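Local atomic coordinates of aminotransferase, class V family protein (Trichomonas vaginalis, PDB entry 5F8V), a protein that probably catalyses the pyridoxal-phosphate-dependent transfer of an amino group between O-phospho-L-serine and 2-oxoglutarate, a step of L-serine biosynthesis. Residues Leu80-Asn88 against Lys107-Phe117; Ala148-Thr158 against Val170-Asn181. All blocks are in the same frame, centred on the assembly; numbering follows the deposited sequence.

Contact 1 (Leu80-Asn88 against Lys107-Phe117); sequences LQFSAIPFN and KAFDECKRLAF
The Phe82 ring takes Ala108 CB over the centre of one face, 3.9 Å from the centroid, where the two helices come closest, CA to CA. At the other end Phe117 turns the edge of its ring, CZ foremost, onto a face of Phe87; the planes stand at 87° and the centroids lie 4.9 Å apart, a T-shaped stack. Between them Pro86 is the apolar wedge: its CB meets Cys112 SG at 3.7 Å and Phe117 CE1 at 3.8 Å, while its CG touches Leu115 CD1. The polar link is a hydrogen bond from Ser83 OG to Glu111 OE2, 2.6 Å, received on the anti side of the carboxylate and well out of its plane. Glu111 reaches it with CG anti to the backbone N (chi1 172°) and a bend at chi2, and its OE1 forms a salt bridge with Arg114 NH1, so both oxygens are engaged. A water donates to Phe82 O and Ala108 O, joining the two backbones. The helix axes cross at -53°, 8.8 Å apart. Toward the sheet, Phe82 and Ala108 rest on Tyr152 of strand 148-154, and Cys112 on Val96 and Tyr98 of strand 95-98; elsewhere the second subunit adjoins the pair, its Ile229 N bonding Glu111 OE2 and its Phe226 meeting the Phe117 ring.

Contact 2 (Ala148-Thr158 against Val170-Asn181); sequences AAYFYYCDNET and VPAPLIIDMSSN
Tyr150 and Ile175 meet obliquely, the CD1 methyl of Ile175 lying over one face of the tyrosine ring, 3.6 Å from its centroid and displaced toward the rim. The ring stands there because CG of Tyr150 sits between the backbone N and the carbonyl carbon (chi1 53°); its hydroxyl bonds to that of Tyr98. The other branch of Ile175, CG2, packs against Tyr152 CD2 at 3.7 Å. Tyr152 runs alongside Asp177, ring and carboxylate planes 53° apart, and a water joins Tyr152 OH to Asp177 OD2. On the opposite face of the sheet, Val170 CG1 covers a face of Phe151, whose ring lies beside Leu174, and Tyr153 runs alongside Ile176 with the CG2 methyl over its ring. Tyr153 OH then donates to Asp155 OD1 at 3.0 Å. These side chains are carried by parallel strands in which Phe151 bonds Pro173 O and Ile175 N, Tyr153 bonds Ile175 O and Asp177 N, and Asp155 N closes the series on Asp177 O. Beyond the strands Asn181 ND2 bonds Asp155 OD2 at 2.8 Å, nearly straight at 173°, and Arg185 gives that oxygen a salt bridge. Asn156 ND2 donates to Ser180 OG, which donates to Thr158 OG1, while Ser301 OG bonds Asn156 OD1; Asp177 OD1 accepts from Ser179 N in an Asx turn and from Ser179 OG. Thr158 OG1 also bonds O3 of the pyridoxal-phosphate lysine at position 202. Such loops at the C-terminal ends of parallel strands shape the cofactor site of fold-type I aminotransferases.

Overall arrangement
Contact 1 comes first in sequence, and all of it precedes contact 2; their centres lie about 13 Å apart. Contact 1 pairs helices 78-89 and 103-115, which pack on one face of the mixed seven-stranded sheet; contact 2 joins two neighbouring parallel strands inside that sheet, 148-154 and 174-177. The two meet directly: Tyr152 OH lies 3.2 Å from Ala108 CB and 3.3 Å from Phe82 CE1, and Ile85 CG2 lies 3.6 Å from Ile175 CD1. Together they form a helix layer packed on a face of the central sheet of the cofactor-binding domain, with the second subunit against contact 1 and the pyridoxal phosphate beside the strand ends of contact 2.

Contact 1 (Leu80-Asn88 against Lys107-Phe117)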
# COMPACT_ATOMS: atom_id res chain seq x y z
N LEU A 80 6.88 -2.37 6.96
CA LEU A 80 6.86 -3.65 6.25
C LEU A 80 8.24 -4.01 5.70
O LEU A 80 8.63 -5.19 5.71
CB LEU A 80 5.81 -3.63 5.11
CG LEU A 80 5.51 -4.99 4.45
CD1 LEU A 80 4.94 -5.99 5.46
CD2 LEU A 80 4.57 -4.83 3.27
N GLN A 81 9.00 -3.01 5.24
CA GLN A 81 10.36 -3.26 4.74
C GLN A 81 11.33 -3.64 5.88
O GLN A 81 12.25 -4.41 5.65
CB GLN A 81 10.93 -2.10 3.91
CG GLN A 81 9.99 -1.48 2.87
CD GLN A 81 9.16 -2.49 2.10
OE1 GLN A 81 9.67 -3.52 1.65
NE2 GLN A 81 7.87 -2.20 1.93
N PHE A 82 11.10 -3.15 7.10
CA PHE A 82 11.87 -3.65 8.27
C PHE A 82 11.80 -5.18 8.38
O PHE A 82 12.78 -5.82 8.75
CB PHE A 82 11.38 -3.08 9.62
CG PHE A 82 11.41 -1.58 9.75
CD1 PHE A 82 12.10 -0.75 8.86
CD2 PHE A 82 10.77 -0.99 10.84
CE1 PHE A 82 12.11 0.62 9.04
CE2 PHE A 82 10.78 0.38 11.02
CZ PHE A 82 11.46 1.19 10.12
N SER A 83 10.64 -5.75 8.09
CA SER A 83 10.46 -7.20 8.09
C SER A 83 11.13 -7.84 6.88
O SER A 83 11.84 -8.84 7.02
CB SER A 83 8.98 -7.55 8.09
OG SER A 83 8.30 -6.87 9.13
N ALA A 84 10.93 -7.26 5.71
CA ALA A 84 11.43 -7.83 4.46
C ALA A 84 12.95 -7.83 4.35
O ALA A 84 13.52 -8.73 3.75
CB ALA A 84 10.81 -7.12 3.25
N ILE A 85 13.61 -6.84 4.96
CA ILE A 85 15.07 -6.73 4.88
C ILE A 85 15.79 -8.03 5.32
O ILE A 85 16.55 -8.60 4.53
CB ILE A 85 15.61 -5.47 5.63
CG1 ILE A 85 15.22 -4.16 4.90
CG2 ILE A 85 17.13 -5.54 5.82
CD1 ILE A 85 15.71 -3.99 3.47
N PRO A 86 15.56 -8.50 6.57
CA PRO A 86 16.23 -9.74 6.97
C PRO A 86 15.81 -10.98 6.18
O PRO A 86 16.67 -11.81 5.88
CB PRO A 86 15.90 -9.87 8.46
CG PRO A 86 14.73 -8.98 8.69
CD PRO A 86 14.88 -7.86 7.71
N PHE A 87 14.52 -11.12 5.85
CA PHE A 87 14.06 -12.21 4.97
C PHE A 87 14.91 -12.29 3.71
O PHE A 87 15.33 -13.38 3.32
CB PHE A 87 12.59 -12.04 4.55
CG PHE A 87 11.61 -12.61 5.53
CD1 PHE A 87 11.54 -13.99 5.73
CD2 PHE A 87 10.75 -11.78 6.24
CE1 PHE A 87 10.64 -14.52 6.63
CE2 PHE A 87 9.84 -12.32 7.14
CZ PHE A 87 9.78 -13.69 7.33
N ASN A 88 15.18 -11.12 3.11
CA ASN A 88 15.85 -11.01 1.81
C ASN A 88 17.38 -11.02 1.82
O ASN A 88 17.98 -11.45 0.84
CB ASN A 88 15.37 -9.73 1.08
CG ASN A 88 14.02 -9.90 0.42
OD1 ASN A 88 13.94 -10.37 -0.72
ND2 ASN A 88 12.95 -9.50 1.11
N LYS A 107 13.36 0.53 16.06
CA LYS A 107 12.21 -0.26 15.58
C LYS A 107 12.63 -1.33 14.56
O LYS A 107 12.15 -2.46 14.61
CB LYS A 107 11.11 0.62 14.98
CG LYS A 107 10.26 1.45 15.94
CD LYS A 107 9.82 0.73 17.21
CE LYS A 107 8.89 -0.46 16.94
NZ LYS A 107 9.11 -1.58 17.91
N ALA A 108 13.51 -0.97 13.64
CA ALA A 108 13.98 -1.93 12.63
C ALA A 108 14.76 -3.08 13.28
O ALA A 108 14.55 -4.26 12.97
CB ALA A 108 14.82 -1.23 11.58
N PHE A 109 15.65 -2.71 14.20
CA PHE A 109 16.38 -3.67 15.02
C PHE A 109 15.44 -4.61 15.76
O PHE A 109 15.63 -5.83 15.72
CB PHE A 109 17.31 -2.93 15.98
CG PHE A 109 17.88 -3.79 17.09
CD1 PHE A 109 17.40 -3.67 18.39
CD2 PHE A 109 18.92 -4.69 16.84
CE1 PHE A 109 17.94 -4.44 19.42
CE2 PHE A 109 19.46 -5.46 17.86
CZ PHE A 109 18.97 -5.34 19.16
N ASP A 110 14.41 -4.06 16.40
CA ASP A 110 13.48 -4.86 17.21
C ASP A 110 12.67 -5.86 16.37
O ASP A 110 12.37 -6.96 16.84
CB ASP A 110 12.51 -3.97 18.00
CG ASP A 110 13.19 -3.18 19.12
OD1 ASP A 110 14.26 -3.58 19.62
OD2 ASP A 110 12.63 -2.14 19.52
N GLU A 111 12.30 -5.47 15.15
CA GLU A 111 11.56 -6.38 14.27
C GLU A 111 12.43 -7.57 13.83
O GLU A 111 11.96 -8.71 13.85
CB GLU A 111 10.96 -5.62 13.07
CG GLU A 111 10.31 -6.47 11.97
CD GLU A 111 9.10 -7.28 12.41
OE1 GLU A 111 8.75 -7.33 13.60
OE2 GLU A 111 8.48 -7.90 11.52
N CYS A 112 13.68 -7.30 13.47
CA CYS A 112 14.63 -8.38 13.15
C CYS A 112 14.87 -9.31 14.37
O CYS A 112 14.86 -10.53 14.23
CB CYS A 112 15.95 -7.82 12.65
SG CYS A 112 17.05 -9.07 11.92
N LYS A 113 15.03 -8.72 15.55
CA LYS A 113 15.19 -9.50 16.79
C LYS A 113 13.94 -10.34 17.06
O LYS A 113 14.03 -11.54 17.34
CB LYS A 113 15.51 -8.59 17.99
CG LYS A 113 16.31 -9.26 19.10
CD LYS A 113 17.02 -8.23 19.98
CE LYS A 113 18.22 -8.81 20.71
NZ LYS A 113 19.36 -9.20 19.82
N ARG A 114 12.77 -9.71 16.92
CA ARG A 114 11.49 -10.39 17.10
C ARG A 114 11.32 -11.59 16.16
O ARG A 114 10.95 -12.68 16.62
CB ARG A 114 10.33 -9.41 16.89
CG ARG A 114 8.96 -9.98 17.18
CD ARG A 114 7.84 -9.13 16.60
NE ARG A 114 6.76 -9.98 16.10
CZ ARG A 114 6.57 -10.36 14.83
NH1 ARG A 114 7.37 -9.97 13.83
NH2 ARG A 114 5.54 -11.15 14.54
N LEU A 115 11.56 -11.40 14.87
CA LEU A 115 11.44 -12.48 13.88
C LEU A 115 12.29 -13.71 14.24
O LEU A 115 11.89 -14.83 13.97
CB LEU A 115 11.78 -11.99 12.47
CG LEU A 115 10.81 -11.00 11.82
CD1 LEU A 115 11.45 -10.38 10.59
CD2 LEU A 115 9.48 -11.64 11.47
N ALA A 116 13.47 -13.48 14.84
CA ALA A 116 14.31 -14.54 15.41
C ALA A 116 14.64 -15.65 14.41
O ALA A 116 14.22 -16.79 14.58
CB ALA A 116 13.67 -15.11 16.67
N PHE A 117 15.39 -15.30 13.37
CA PHE A 117 15.83 -16.29 12.39
C PHE A 117 16.88 -17.19 13.06
O PHE A 117 17.88 -16.68 13.53
CB PHE A 117 16.38 -15.62 11.14
CG PHE A 117 15.32 -14.97 10.28
CD1 PHE A 117 15.09 -13.59 10.36
CD2 PHE A 117 14.55 -15.72 9.41
CE1 PHE A 117 14.12 -12.99 9.57
CE2 PHE A 117 13.57 -15.12 8.62
CZ PHE A 117 13.36 -13.75 8.70
O HOH W 1 14.95 -4.86 10.22

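Contact 2 (Ala148-Thr158 against Val170-Asn181)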
# COMPACT_ATOMS: atom_id res chain seq x y z
N ALA A 148 28.82 -10.50 9.36
CA ALA A 148 27.61 -9.69 9.25
C ALA A 148 27.09 -9.64 7.81
O ALA A 148 27.83 -9.36 6.88
CB ALA A 148 27.86 -8.28 9.77
N ALA A 149 25.80 -9.93 7.64
CA ALA A 149 25.15 -9.92 6.34
C ALA A 149 25.00 -8.50 5.81
O ALA A 149 25.02 -8.27 4.59
CB ALA A 149 23.78 -10.59 6.42
N TYR A 150 24.84 -7.55 6.73
CA TYR A 150 24.71 -6.15 6.40
C TYR A 150 24.88 -5.29 7.65
O TYR A 150 24.93 -5.80 8.78
CB TYR A 150 23.34 -5.87 5.73
CG TYR A 150 22.11 -6.35 6.50
CD1 TYR A 150 21.40 -7.48 6.08
CD2 TYR A 150 21.64 -5.65 7.61
CE1 TYR A 150 20.26 -7.91 6.76
CE2 TYR A 150 20.51 -6.08 8.30
CZ TYR A 150 19.82 -7.20 7.87
OH TYR A 150 18.71 -7.60 8.56
N PHE A 151 25.00 -3.98 7.42
CA PHE A 151 25.04 -2.96 8.45
C PHE A 151 23.81 -2.07 8.20
O PHE A 151 23.76 -1.34 7.21
CB PHE A 151 26.33 -2.14 8.34
CG PHE A 151 26.47 -1.08 9.40
CD1 PHE A 151 27.20 -1.32 10.56
CD2 PHE A 151 25.88 0.18 9.23
CE1 PHE A 151 27.34 -0.34 11.53
CE2 PHE A 151 26.01 1.16 10.20
CZ PHE A 151 26.74 0.90 11.35
N TYR A 152 22.83 -2.17 9.08
CA TYR A 152 21.57 -1.43 8.94
C TYR A 152 21.63 -0.15 9.75
O TYR A 152 22.09 -0.16 10.89
CB TYR A 152 20.39 -2.28 9.41
CG TYR A 152 19.05 -1.59 9.25
CD1 TYR A 152 18.63 -0.61 10.16
CD2 TYR A 152 18.20 -1.91 8.19
CE1 TYR A 152 17.42 0.03 10.01
CE2 TYR A 152 16.98 -1.28 8.04
CZ TYR A 152 16.60 -0.31 8.96
OH TYR A 152 15.40 0.31 8.81
N TYR A 153 21.15 0.95 9.16
CA TYR A 153 21.01 2.22 9.89
C TYR A 153 20.01 3.17 9.26
O TYR A 153 19.64 3.01 8.10
CB TYR A 153 22.36 2.92 10.04
CG TYR A 153 22.80 3.80 8.88
CD1 TYR A 153 23.33 3.25 7.72
CD2 TYR A 153 22.70 5.19 8.97
CE1 TYR A 153 23.75 4.06 6.67
CE2 TYR A 153 23.12 6.00 7.93
CZ TYR A 153 23.65 5.43 6.77
OH TYR A 153 24.06 6.25 5.75
N CYS A 154 19.61 4.16 10.04
CA CYS A 154 18.65 5.18 9.61
C CYS A 154 19.39 6.47 9.31
O CYS A 154 20.02 7.07 10.19
CB CYS A 154 17.63 5.43 10.71
SG CYS A 154 16.31 6.53 10.19
N ASP A 155 19.34 6.89 8.05
CA ASP A 155 20.09 8.07 7.63
C ASP A 155 19.56 9.35 8.28
O ASP A 155 20.34 10.25 8.56
CB ASP A 155 20.07 8.20 6.11
CG ASP A 155 21.24 9.01 5.59
OD1 ASP A 155 22.39 8.72 5.97
OD2 ASP A 155 21.01 9.94 4.79
N ASN A 156 18.25 9.42 8.53
CA ASN A 156 17.64 10.58 9.20
C ASN A 156 16.59 10.16 10.22
O ASN A 156 15.51 9.67 9.86
CB ASN A 156 17.04 11.54 8.16
CG ASN A 156 16.47 12.79 8.81
OD1 ASN A 156 17.20 13.65 9.30
ND2 ASN A 156 15.14 12.86 8.88
N GLU A 157 16.89 10.34 11.51
CA GLU A 157 15.93 9.99 12.57
C GLU A 157 14.98 11.16 12.78
O GLU A 157 15.38 12.24 13.20
CB GLU A 157 16.65 9.57 13.86
CG GLU A 157 17.25 8.18 13.78
CD GLU A 157 16.25 7.04 13.90
OE1 GLU A 157 15.04 7.30 14.09
OE2 GLU A 157 16.66 5.85 13.81
N THR A 158 13.71 10.92 12.45
CA THR A 158 12.67 11.94 12.33
C THR A 158 12.31 12.57 13.69
O THR A 158 12.10 13.79 13.79
CB THR A 158 11.43 11.29 11.65
OG1 THR A 158 11.88 10.50 10.53
CG2 THR A 158 10.45 12.29 11.14
N VAL A 170 32.05 0.94 6.96
CA VAL A 170 32.03 -0.37 7.60
C VAL A 170 32.23 -1.46 6.55
O VAL A 170 31.94 -1.24 5.36
CB VAL A 170 30.72 -0.64 8.38
CG1 VAL A 170 30.57 0.34 9.54
CG2 VAL A 170 29.50 -0.59 7.46
N PRO A 171 32.71 -2.65 6.96
CA PRO A 171 32.95 -3.70 5.96
C PRO A 171 31.68 -4.17 5.25
O PRO A 171 31.65 -4.19 4.01
CB PRO A 171 33.58 -4.83 6.78
CG PRO A 171 34.24 -4.13 7.93
CD PRO A 171 33.26 -3.04 8.28
N ALA A 172 30.63 -4.51 6.01
CA ALA A 172 29.41 -5.07 5.42
C ALA A 172 28.67 -4.03 4.56
O ALA A 172 28.83 -2.82 4.77
CB ALA A 172 28.50 -5.63 6.50
N PRO A 173 27.87 -4.50 3.58
CA PRO A 173 27.08 -3.56 2.78
C PRO A 173 26.01 -2.84 3.61
O PRO A 173 25.44 -3.42 4.53
CB PRO A 173 26.45 -4.44 1.69
CG PRO A 173 26.60 -5.84 2.17
CD PRO A 173 27.82 -5.86 3.03
N LEU A 174 25.76 -1.58 3.27
CA LEU A 174 24.83 -0.74 4.02
C LEU A 174 23.40 -1.01 3.60
O LEU A 174 23.11 -1.14 2.40
CB LEU A 174 25.14 0.74 3.79
CG LEU A 174 26.52 1.24 4.22
CD1 LEU A 174 26.79 2.60 3.60
CD2 LEU A 174 26.65 1.29 5.73
N ILE A 175 22.51 -1.09 4.58
CA ILE A 175 21.08 -1.07 4.33
C ILE A 175 20.54 0.16 5.07
O ILE A 175 20.62 0.22 6.30
CB ILE A 175 20.38 -2.35 4.80
CG1 ILE A 175 20.93 -3.54 4.00
CG2 ILE A 175 18.87 -2.20 4.61
CD1 ILE A 175 20.21 -4.85 4.18
N ILE A 176 20.00 1.11 4.31
CA ILE A 176 19.75 2.45 4.81
C ILE A 176 18.27 2.81 4.74
O ILE A 176 17.65 2.79 3.66
CB ILE A 176 20.59 3.51 4.04
CG1 ILE A 176 22.02 3.01 3.80
CG2 ILE A 176 20.58 4.83 4.79
CD1 ILE A 176 22.97 4.03 3.21
N ASP A 177 17.69 3.15 5.90
CA ASP A 177 16.34 3.74 5.94
C ASP A 177 16.46 5.23 5.68
O ASP A 177 16.93 5.98 6.55
CB ASP A 177 15.65 3.46 7.28
CG ASP A 177 14.20 3.99 7.34
OD1 ASP A 177 13.67 4.54 6.35
OD2 ASP A 177 13.59 3.85 8.40
N MET A 178 16.05 5.64 4.49
CA MET A 178 16.04 7.04 4.09
C MET A 178 14.62 7.58 3.98
O MET A 178 14.34 8.48 3.18
CB MET A 178 16.74 7.17 2.75
CG MET A 178 18.23 6.85 2.83
SD MET A 178 18.99 7.28 1.26
CE MET A 178 20.73 7.32 1.71
N SER A 179 13.71 7.04 4.80
CA SER A 179 12.29 7.40 4.68
C SER A 179 12.09 8.91 4.77
O SER A 179 11.45 9.51 3.89
CB SER A 179 11.46 6.65 5.71
OG SER A 179 11.31 5.30 5.31
N SER A 180 12.71 9.55 5.75
CA SER A 180 12.50 10.98 6.00
C SER A 180 13.49 11.93 5.33
O SER A 180 13.40 13.14 5.53
CB SER A 180 12.47 11.23 7.51
OG SER A 180 13.64 10.73 8.12
N ASN A 181 14.45 11.42 4.55
CA ASN A 181 15.33 12.31 3.77
C ASN A 181 15.57 11.90 2.30
O ASN A 181 16.48 12.43 1.64
CB ASN A 181 16.65 12.57 4.53
CG ASN A 181 17.67 11.45 4.39
OD1 ASN A 181 17.37 10.37 3.91
ND2 ASN A 181 18.89 11.72 4.83
O HOH W 2 14.87 2.30 10.54
O HOH W 3 15.28 8.39 7.16